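Long-range contacts in putative ABC transporter subunit, substrate-binding component (Rhodopseudomonas palustris, PDB 4EVQ), which binds 4-hydroxybenzoate and probably delivers it, with related lignin-derived benzoates, to an ABC transporter for uptake: residues A[40-44]-A[56-60]; A[167-171]-A[210-214]; A[236-242]-A[256-261]. All coordinates share one frame; numbering follows the deposited sequence. Where two conformers were deposited one is given.

Contact 1 (A[40-44]-A[56-60])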
loop_
_atom_site.group_PDB
_atom_site.type_symbol
_atom_site.label_atom_id
_atom_site.label_comp_id
_atom_site.label_asym_id
_atom_site.label_seq_id
_atom_site.Cartn_x
_atom_site.Cartn_y
_atom_site.Cartn_z
ATOM N N LEU A 40 -2.857 4.653 -12.306
ATOM C CA LEU A 40 -3.939 4.036 -13.065
ATOM C C LEU A 40 -4.209 4.787 -14.380
ATOM O O LEU A 40 -4.385 4.174 -15.447
ATOM C CB LEU A 40 -5.169 3.983 -12.174
ATOM C CG LEU A 40 -6.427 3.392 -12.781
ATOM C CD1 LEU A 40 -6.197 1.985 -13.308
ATOM C CD2 LEU A 40 -7.463 3.410 -11.692
ATOM N N GLU A 41 -4.228 6.117 -14.328
ATOM C CA GLU A 41 -4.461 6.898 -15.535
ATOM C C GLU A 41 -3.310 6.753 -16.523
ATOM O O GLU A 41 -3.514 6.720 -17.732
ATOM C CB GLU A 41 -4.672 8.373 -15.180
ATOM C CG GLU A 41 -6.001 8.567 -14.457
ATOM C CD GLU A 41 -6.270 10.005 -14.005
ATOM O OE1 GLU A 41 -5.331 10.742 -13.659
ATOM O OE2 GLU A 41 -7.466 10.369 -13.962
ATOM N N LEU A 42 -2.083 6.722 -16.014
ATOM C CA LEU A 42 -0.938 6.540 -16.899
ATOM C C LEU A 42 -1.019 5.192 -17.591
ATOM O O LEU A 42 -0.699 5.060 -18.790
ATOM C CB LEU A 42 0.384 6.678 -16.100
ATOM C CG LEU A 42 1.641 6.865 -16.951
ATOM C CD1 LEU A 42 1.648 8.247 -17.651
ATOM C CD2 LEU A 42 2.905 6.628 -16.084
ATOM N N TYR A 43 -1.397 4.170 -16.854
ATOM C CA TYR A 43 -1.542 2.856 -17.515
ATOM C C TYR A 43 -2.585 2.901 -18.601
ATOM O O TYR A 43 -2.354 2.390 -19.696
ATOM C CB TYR A 43 -1.901 1.746 -16.526
ATOM C CG TYR A 43 -1.989 0.442 -17.246
ATOM C CD1 TYR A 43 -0.857 -0.168 -17.722
ATOM C CD2 TYR A 43 -3.218 -0.115 -17.547
ATOM C CE1 TYR A 43 -0.927 -1.332 -18.469
ATOM C CE2 TYR A 43 -3.305 -1.283 -18.294
ATOM C CZ TYR A 43 -2.158 -1.896 -18.737
ATOM O OH TYR A 43 -2.210 -3.062 -19.457
ATOM N N VAL A 44 -3.741 3.475 -18.301
ATOM C CA VAL A 44 -4.788 3.561 -19.337
ATOM C C VAL A 44 -4.246 4.325 -20.545
ATOM O O VAL A 44 -4.486 3.917 -21.677
ATOM C CB VAL A 44 -6.052 4.214 -18.782
ATOM C CG1 VAL A 44 -7.025 4.582 -19.894
ATOM C CG2 VAL A 44 -6.732 3.272 -17.735
ATOM N N ILE A 56 -12.600 4.260 -20.984
ATOM C CA ILE A 56 -12.719 4.261 -19.539
ATOM C C ILE A 56 -13.172 5.616 -19.048
ATOM O O ILE A 56 -12.670 6.653 -19.485
ATOM C CB ILE A 56 -11.365 3.943 -18.859
ATOM C CG1 ILE A 56 -10.777 2.612 -19.357
ATOM C CG2 ILE A 56 -11.478 4.004 -17.302
ATOM C CD1 ILE A 56 -11.591 1.392 -19.056
ATOM N N SER A 57 -14.155 5.606 -18.169
ATOM C CA SER A 57 -14.556 6.817 -17.467
ATOM C C SER A 57 -14.348 6.589 -15.967
ATOM O O SER A 57 -14.944 5.694 -15.382
ATOM C CB SER A 57 -16.030 7.111 -17.765
ATOM O OG SER A 57 -16.521 8.097 -16.874
ATOM N N PHE A 58 -13.534 7.431 -15.338
ATOM C CA PHE A 58 -13.275 7.314 -13.903
ATOM C C PHE A 58 -14.239 8.206 -13.147
ATOM O O PHE A 58 -14.334 9.407 -13.406
ATOM C CB PHE A 58 -11.834 7.702 -13.549
ATOM C CG PHE A 58 -10.798 6.699 -14.000
ATOM C CD1 PHE A 58 -10.732 5.439 -13.424
ATOM C CD2 PHE A 58 -9.874 7.025 -14.973
ATOM C CE1 PHE A 58 -9.793 4.523 -13.829
ATOM C CE2 PHE A 58 -8.918 6.087 -15.386
ATOM C CZ PHE A 58 -8.875 4.857 -14.807
ATOM N N VAL A 59 -14.954 7.616 -12.214
ATOM C CA VAL A 59 -15.845 8.336 -11.346
ATOM C C VAL A 59 -15.141 8.436 -10.015
ATOM O O VAL A 59 -15.060 7.445 -9.267
ATOM C CB VAL A 59 -17.187 7.608 -11.202
ATOM C CG1 VAL A 59 -18.096 8.411 -10.321
ATOM C CG2 VAL A 59 -17.796 7.356 -12.608
ATOM N N LYS A 60 -14.639 9.621 -9.683
ATOM C CA LYS A 60 -13.737 9.768 -8.542
ATOM C C LYS A 60 -14.479 10.291 -7.315
ATOM O O LYS A 60 -14.967 11.430 -7.311
ATOM C CB LYS A 60 -12.622 10.724 -8.938
ATOM C CG LYS A 60 -11.838 10.281 -10.158
ATOM C CD LYS A 60 -10.824 11.313 -10.600
ATOM C CE LYS A 60 -9.961 10.775 -11.719
ATOM N NZ LYS A 60 -8.956 11.797 -12.150
#
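Phe58 on the strand and Leu40, Glu41 and Val44 on the helix meet where helix 30-46 lies against the sheet of one alpha/beta lobe of this periplasmic binding protein. The pair illustrates the helix and returning strand of a beta-alpha-beta crossover: the chain leaves strand 17-23, runs through the helix, and comes back along strand 54-62, the parallel neighbour of 17-23, by way of the short strand 50-51, which pairs antiparallel with 54-62. The two short segments are nearly antiparallel, at 171°, with their axes 11.0 Å apart, so side chains alone bridge them.

Phe58 is the centre of the arrangement. Its CB points to the helix, and with CG beside the backbone N (chi1 -71°) the far end of the ring meets three helix residues in different ways. Leu40, in one of its two modelled conformers, slants against it with CD2 3.4 Å from Phe58 CE1. Val44 approaches head-on and meets the edge, its CG2 lying near the ring plane 4.0 Å from CZ of Phe58. The CG methylene of Glu41 lies at a slant, 3.9 Å from Phe58 CE2. From within the strand, Ile56 lays its CG2 methyl over the middle of one ring face. Leu21 and Val19 of strand 17-23 also touch Phe58, extending the apolar layer into the sheet.

Next to the apolar cluster lies a charged pair. Glu41 and Lys60, both extended, reach for one another from the helix and the strand, converging in a salt bridge. Lys60 is exposed and modelled in two conformers, so the bridge may not be permanent. In the conformer considered, Lys60 NZ reaches OE2 of Glu41 at 2.7 Å, on the syn side of the carboxylate and 28° out of its plane.

Contact 2 (A[167-171]-A[210-214]). With PHB (p-hydroxybenzoic acid), chain H.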
loop_
_atom_site.group_PDB
_atom_site.type_symbol
_atom_site.label_atom_id
_atom_site.label_comp_id
_atom_site.label_asym_id
_atom_site.label_seq_id
_atom_site.Cartn_x
_atom_site.Cartn_y
_atom_site.Cartn_z
HETATM N N MSE A 167 0.198 -3.434 11.354
HETATM C CA MSE A 167 1.600 -3.449 10.995
HETATM C C MSE A 167 2.499 -3.558 12.224
HETATM O O MSE A 167 3.555 -4.203 12.158
HETATM C CB MSE A 167 1.965 -2.234 10.172
HETATM C CG MSE A 167 1.458 -2.297 8.753
HETATM SE SE MSE A 167 2.163 -0.948 7.589
HETATM C CE MSE A 167 0.567 -0.048 7.189
ATOM N N VAL A 168 2.108 -2.967 13.347
ATOM C CA VAL A 168 2.878 -3.150 14.582
ATOM C C VAL A 168 2.713 -4.577 15.057
ATOM O O VAL A 168 3.672 -5.207 15.522
ATOM C CB VAL A 168 2.452 -2.111 15.643
ATOM C CG1 VAL A 168 2.880 -2.535 17.037
ATOM C CG2 VAL A 168 3.012 -0.740 15.333
ATOM N N SER A 169 1.519 -5.136 14.968
ATOM C CA SER A 169 1.300 -6.525 15.414
ATOM C C SER A 169 2.171 -7.514 14.646
ATOM O O SER A 169 2.804 -8.369 15.236
ATOM C CB SER A 169 -0.169 -6.864 15.287
ATOM O OG SER A 169 -0.432 -8.185 15.705
ATOM N N GLY A 170 2.260 -7.360 13.332
ATOM C CA GLY A 170 3.106 -8.239 12.535
ATOM C C GLY A 170 4.566 -8.088 12.886
ATOM O O GLY A 170 5.304 -9.068 13.022
ATOM N N PHE A 171 5.022 -6.855 13.015
ATOM C CA PHE A 171 6.372 -6.596 13.424
ATOM C C PHE A 171 6.669 -7.284 14.764
ATOM O O PHE A 171 7.710 -7.908 14.944
ATOM C CB PHE A 171 6.586 -5.071 13.544
ATOM C CG PHE A 171 7.740 -4.706 14.451
ATOM C CD1 PHE A 171 9.036 -4.774 14.009
ATOM C CD2 PHE A 171 7.500 -4.369 15.762
ATOM C CE1 PHE A 171 10.101 -4.580 14.903
ATOM C CE2 PHE A 171 8.558 -4.132 16.631
ATOM C CZ PHE A 171 9.859 -4.245 16.173
ATOM N N VAL A 210 13.852 2.047 16.573
ATOM C CA VAL A 210 12.459 2.473 16.531
ATOM C C VAL A 210 11.848 1.944 15.239
ATOM O O VAL A 210 12.461 2.040 14.170
ATOM C CB VAL A 210 12.340 3.993 16.601
ATOM C CG1 VAL A 210 10.897 4.432 16.370
ATOM C CG2 VAL A 210 12.832 4.506 17.954
ATOM N N TYR A 211 10.661 1.372 15.381
ATOM C CA TYR A 211 9.832 0.951 14.249
ATOM C C TYR A 211 8.644 1.899 14.165
ATOM O O TYR A 211 7.878 1.992 15.113
ATOM C CB TYR A 211 9.328 -0.468 14.473
ATOM C CG TYR A 211 8.328 -1.015 13.467
ATOM C CD1 TYR A 211 8.758 -1.598 12.300
ATOM C CD2 TYR A 211 6.970 -1.005 13.719
ATOM C CE1 TYR A 211 7.851 -2.135 11.411
ATOM C CE2 TYR A 211 6.047 -1.534 12.826
ATOM C CZ TYR A 211 6.502 -2.113 11.704
ATOM O OH TYR A 211 5.604 -2.704 10.811
ATOM N N ALA A 212 8.486 2.580 13.025
ATOM C CA ALA A 212 7.416 3.557 12.858
ATOM C C ALA A 212 6.638 3.301 11.583
ATOM O O ALA A 212 7.205 3.043 10.529
ATOM C CB ALA A 212 7.985 4.976 12.830
ATOM N N PHE A 213 5.332 3.442 11.720
ATOM C CA PHE A 213 4.463 3.517 10.548
ATOM C C PHE A 213 3.742 4.854 10.550
ATOM O O PHE A 213 2.901 5.131 11.439
ATOM C CB PHE A 213 3.437 2.379 10.392
ATOM C CG PHE A 213 2.343 2.718 9.364
ATOM C CD1 PHE A 213 2.669 2.882 8.046
ATOM C CD2 PHE A 213 1.035 2.969 9.751
ATOM C CE1 PHE A 213 1.724 3.284 7.109
ATOM C CE2 PHE A 213 0.079 3.399 8.802
ATOM C CZ PHE A 213 0.448 3.549 7.491
ATOM N N PHE A 214 4.092 5.663 9.561
ATOM C CA PHE A 214 3.346 6.883 9.179
ATOM C C PHE A 214 3.470 6.918 7.660
ATOM O O PHE A 214 4.281 6.200 7.056
ATOM C CB PHE A 214 3.961 8.150 9.789
ATOM C CG PHE A 214 3.871 8.181 11.267
ATOM C CD1 PHE A 214 2.691 8.444 11.901
ATOM C CD2 PHE A 214 4.975 7.876 12.050
ATOM C CE1 PHE A 214 2.561 8.376 13.253
ATOM C CE2 PHE A 214 4.866 7.800 13.390
ATOM C CZ PHE A 214 3.679 8.049 14.025
HETATM C "C1'" PHB H . -3.720 1.739 5.369
HETATM O "O1'" PHB H . -4.522 2.384 6.082
HETATM O "O2'" PHB H . -3.915 0.500 5.051
HETATM C C1 PHB H . -2.491 2.350 4.823
HETATM C C2 PHB H . -2.433 3.734 4.655
HETATM C C3 PHB H . -1.277 4.316 4.162
HETATM C C4 PHB H . -0.206 3.539 3.863
HETATM C C5 PHB H . -0.247 2.164 3.998
HETATM C C6 PHB H . -1.388 1.600 4.486
HETATM O O4 PHB H . 0.928 4.087 3.386
#
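The carbonyl oxygen of Met167 accepts two bonds. One is the routine helical bond, Phe171 N to Met167 O, at 3.1 Å; the other is a weak one across the contact, in which Tyr211 OH donates to Met167 O at 2.9 Å. This links helix 162-177 to strand 209-213 in the second lobe of the binding protein, alongside the ring packing.

Beside this polar point, the rings of Phe171 and Tyr211 form an offset stack, with centroids 4.2 Å apart and planes only 14° from parallel. The two side chains run antiparallel alongside one another, so each ring also receives the other's CB over its face; Phe171 CB comes to 3.5 Å from Tyr211 CZ. Val168 adds its CG2 methyl near CE2 of the tyrosine.

Met167, a selenomethionine here, turns the other way. A bend at chi3, -117°, places its methyl CE over the middle of the Phe213 ring, 3.5 Å from the centroid, with SE above the same face in a Met-aromatic contact. That ring's edge in turn faces the ligand, Phe213 CZ lying 3.7 Å from C4 of p-hydroxybenzoic acid, while Met167 CE is 3.7 Å from its C6. This wall thus offers the aromatic ligand an apolar, polarisable surface, while Tyr161, Ser92, Ser215 and Gly115 hydrogen-bond it, consistent with a division of labour.

Contact 3 (A[236-242]-A[256-261]). With PHB (p-hydroxybenzoic acid), chain H.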
loop_
_atom_site.group_PDB
_atom_site.type_symbol
_atom_site.label_atom_id
_atom_site.label_comp_id
_atom_site.label_asym_id
_atom_site.label_seq_id
_atom_site.Cartn_x
_atom_site.Cartn_y
_atom_site.Cartn_z
ATOM N N TRP A 236 13.553 2.653 11.628
ATOM C CA TRP A 236 13.073 1.660 10.681
ATOM C C TRP A 236 11.562 1.761 10.515
ATOM O O TRP A 236 10.870 2.254 11.373
ATOM C CB TRP A 236 13.336 0.276 11.252
ATOM C CG TRP A 236 14.740 -0.251 11.185
ATOM C CD1 TRP A 236 15.807 0.134 11.949
ATOM C CD2 TRP A 236 15.205 -1.268 10.314
ATOM N NE1 TRP A 236 16.924 -0.600 11.592
ATOM C CE2 TRP A 236 16.582 -1.465 10.594
ATOM C CE3 TRP A 236 14.600 -2.030 9.322
ATOM C CZ2 TRP A 236 17.341 -2.404 9.925
ATOM C CZ3 TRP A 236 15.378 -2.960 8.647
ATOM C CH2 TRP A 236 16.723 -3.160 8.981
ATOM N N GLY A 237 11.063 1.245 9.395
ATOM C CA GLY A 237 9.625 1.069 9.248
ATOM C C GLY A 237 9.320 0.342 7.973
ATOM O O GLY A 237 10.183 0.096 7.159
ATOM N N PRO A 238 8.051 -0.006 7.793
ATOM C CA PRO A 238 7.617 -0.351 6.439
ATOM C C PRO A 238 7.868 0.826 5.518
ATOM O O PRO A 238 7.888 1.957 5.945
ATOM C CB PRO A 238 6.123 -0.625 6.623
ATOM C CG PRO A 238 5.721 0.347 7.746
ATOM C CD PRO A 238 6.929 0.337 8.681
ATOM N N GLY A 239 8.050 0.589 4.233
ATOM C CA GLY A 239 8.484 1.628 3.336
ATOM C C GLY A 239 7.557 2.783 3.073
ATOM O O GLY A 239 7.992 3.773 2.494
ATOM N N PHE A 240 6.322 2.660 3.520
ATOM C CA PHE A 240 5.402 3.789 3.497
ATOM C C PHE A 240 5.954 4.976 4.275
ATOM O O PHE A 240 5.559 6.115 4.033
ATOM C CB PHE A 240 4.026 3.391 4.044
ATOM C CG PHE A 240 3.573 2.056 3.573
ATOM C CD1 PHE A 240 3.313 1.853 2.235
ATOM C CD2 PHE A 240 3.503 0.984 4.445
ATOM C CE1 PHE A 240 2.966 0.600 1.787
ATOM C CE2 PHE A 240 3.179 -0.293 3.965
ATOM C CZ PHE A 240 2.924 -0.472 2.653
ATOM N N LEU A 241 6.836 4.707 5.241
ATOM C CA LEU A 241 7.404 5.763 6.096
ATOM C C LEU A 241 8.213 6.735 5.256
ATOM O O LEU A 241 8.285 7.894 5.613
ATOM C CB LEU A 241 8.298 5.085 7.126
ATOM C CG LEU A 241 8.996 6.009 8.115
ATOM C CD1 LEU A 241 7.997 6.766 8.967
ATOM C CD2 LEU A 241 9.971 5.204 8.989
ATOM N N THR A 242 8.836 6.296 4.157
ATOM C CA THR A 242 9.658 7.165 3.338
ATOM C C THR A 242 9.146 7.425 1.931
ATOM O O THR A 242 9.551 8.404 1.298
ATOM C CB THR A 242 11.117 6.654 3.281
ATOM O OG1 THR A 242 11.165 5.332 2.696
ATOM C CG2 THR A 242 11.715 6.564 4.661
ATOM N N ILE A 256 17.628 6.114 7.101
ATOM C CA ILE A 256 16.443 5.371 7.517
ATOM C C ILE A 256 16.371 4.065 6.731
ATOM O O ILE A 256 16.567 4.057 5.520
ATOM C CB ILE A 256 15.145 6.218 7.305
ATOM C CG1 ILE A 256 15.160 7.446 8.227
ATOM C CG2 ILE A 256 13.895 5.366 7.537
ATOM C CD1 ILE A 256 14.023 8.368 7.928
ATOM N N LYS A 257 16.065 2.983 7.425
ATOM C CA LYS A 257 15.965 1.673 6.811
ATOM C C LYS A 257 14.486 1.284 6.729
ATOM O O LYS A 257 13.728 1.464 7.659
ATOM C CB LYS A 257 16.689 0.642 7.653
ATOM C CG LYS A 257 18.191 0.864 7.690
ATOM C CD LYS A 257 18.885 -0.113 6.841
ATOM C CE LYS A 257 20.381 0.124 6.711
ATOM N NZ LYS A 257 21.119 0.264 7.957
ATOM N N THR A 258 14.081 0.732 5.589
ATOM C CA THR A 258 12.708 0.294 5.420
ATOM C C THR A 258 12.653 -1.005 4.646
ATOM O O THR A 258 13.604 -1.414 3.992
ATOM C CB THR A 258 11.802 1.335 4.705
ATOM O OG1 THR A 258 12.250 1.566 3.371
ATOM C CG2 THR A 258 11.731 2.652 5.432
ATOM N N VAL A 259 11.514 -1.676 4.766
ATOM C CA VAL A 259 11.224 -2.852 3.955
ATOM C C VAL A 259 9.980 -2.563 3.120
ATOM O O VAL A 259 8.979 -2.065 3.650
ATOM C CB VAL A 259 11.051 -4.090 4.833
ATOM C CG1 VAL A 259 10.500 -5.247 4.034
ATOM C CG2 VAL A 259 12.390 -4.479 5.489
ATOM N N LEU A 260 10.045 -2.847 1.826
ATOM C CA LEU A 260 8.901 -2.595 0.951
ATOM C C LEU A 260 9.011 -3.502 -0.263
ATOM O O LEU A 260 10.089 -3.864 -0.701
ATOM C CB LEU A 260 8.862 -1.110 0.485
ATOM C CG LEU A 260 7.517 -0.596 -0.034
ATOM C CD1 LEU A 260 6.456 -0.583 1.052
ATOM C CD2 LEU A 260 7.740 0.820 -0.613
ATOM N N HIS A 261 7.853 -3.733 -0.858
ATOM C CA HIS A 261 7.684 -4.483 -2.097
ATOM C C HIS A 261 8.041 -3.723 -3.368
ATOM O O HIS A 261 7.871 -4.234 -4.457
ATOM C CB HIS A 261 6.273 -5.066 -2.136
ATOM C CG HIS A 261 5.208 -4.065 -1.882
ATOM N ND1 HIS A 261 5.055 -3.478 -0.643
ATOM C CD2 HIS A 261 4.222 -3.582 -2.667
ATOM C CE1 HIS A 261 4.046 -2.633 -0.696
ATOM N NE2 HIS A 261 3.517 -2.682 -1.904
HETATM C "C1'" PHB H . -3.720 1.739 5.369
HETATM O "O1'" PHB H . -4.522 2.384 6.082
HETATM O "O2'" PHB H . -3.915 0.500 5.051
HETATM C C1 PHB H . -2.491 2.350 4.823
HETATM C C2 PHB H . -2.433 3.734 4.655
HETATM C C3 PHB H . -1.277 4.316 4.162
HETATM C C4 PHB H . -0.206 3.539 3.863
HETATM C C5 PHB H . -0.247 2.164 3.998
HETATM C C6 PHB H . -1.388 1.600 4.486
HETATM O O4 PHB H . 0.928 4.087 3.386
HETATM O O HOH W 1 13.958 3.548 2.889
#
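The parallel strands of a beta-alpha-beta unit, 235-238 and 257-260, meet here through Trp236 to Pro238 and Lys257 to Val259, inside the central sheet of the second lobe. Such neighbours exchange bonds alternately: Gly237 N donates to Lys257 O at 3.2 Å, and Gly237 O receives Val259 N at 3.3 Å, both in the carbonyl plane. The ladder then runs on into the following 3-10 turn, where Gly239 N donates to Val259 O at 2.9 Å. In this last bond the donor stands 44° out of the carbonyl plane, as the chain is already curling away from the strand.

Trp236 and Lys257 share one face of the sheet. The lysine's CB sits over the middle of the indole's six-membered ring, 3.5 Å from its centroid, before the chain bends and leads its amine away. On the other face Thr258 meets Thr242, from the loop beyond the 3-10 segment, tip to tip. Their hydroxyls are bridged by a water, 2.7 Å from Thr258 OG1 but only weakly bonded to Thr242 OG1; Thr258 OG1 is also hydrogen-bonded to NE of Arg348, on the adjoining strand 345-351. Methyls of Thr242 and Ile256 pack close by.

At the carboxyl ends of the strands the contact becomes pocket wall. The Phe240 ring is held between two groups: Leu260 CD1 lies toward the rim of one face, 3.8 Å from CE1 of Phe240, and p-hydroxybenzoic acid covers the opposite one. C5 of the ligand lies over the ring centre, and its phenolic O4 comes within 3.2 Å of Phe240 CB.

From the N terminus the chain first closes contact 1, a short loop of 11 residues through the small strand 50-51, fastening helix 30-46 to the sheet of one lobe. Contact 2 closes a loop of 38 residues through strand 181-188 and helix 196-205, laying helix 162-177 on strand 209-213, and contact 3 closes a final loop across helix 246-249. All three follow in series; none nests or crosses. Contact 1 lies across the chain's centre from contacts 2 and 3, about 28 Å from contact 3 between centres. Contacts 2 and 3 adjoin: strands 209-213 and 235-238 are sheet neighbours, with probable hydrogen bonds at Trp236, and both contacts reach the bound p-hydroxybenzoic acid.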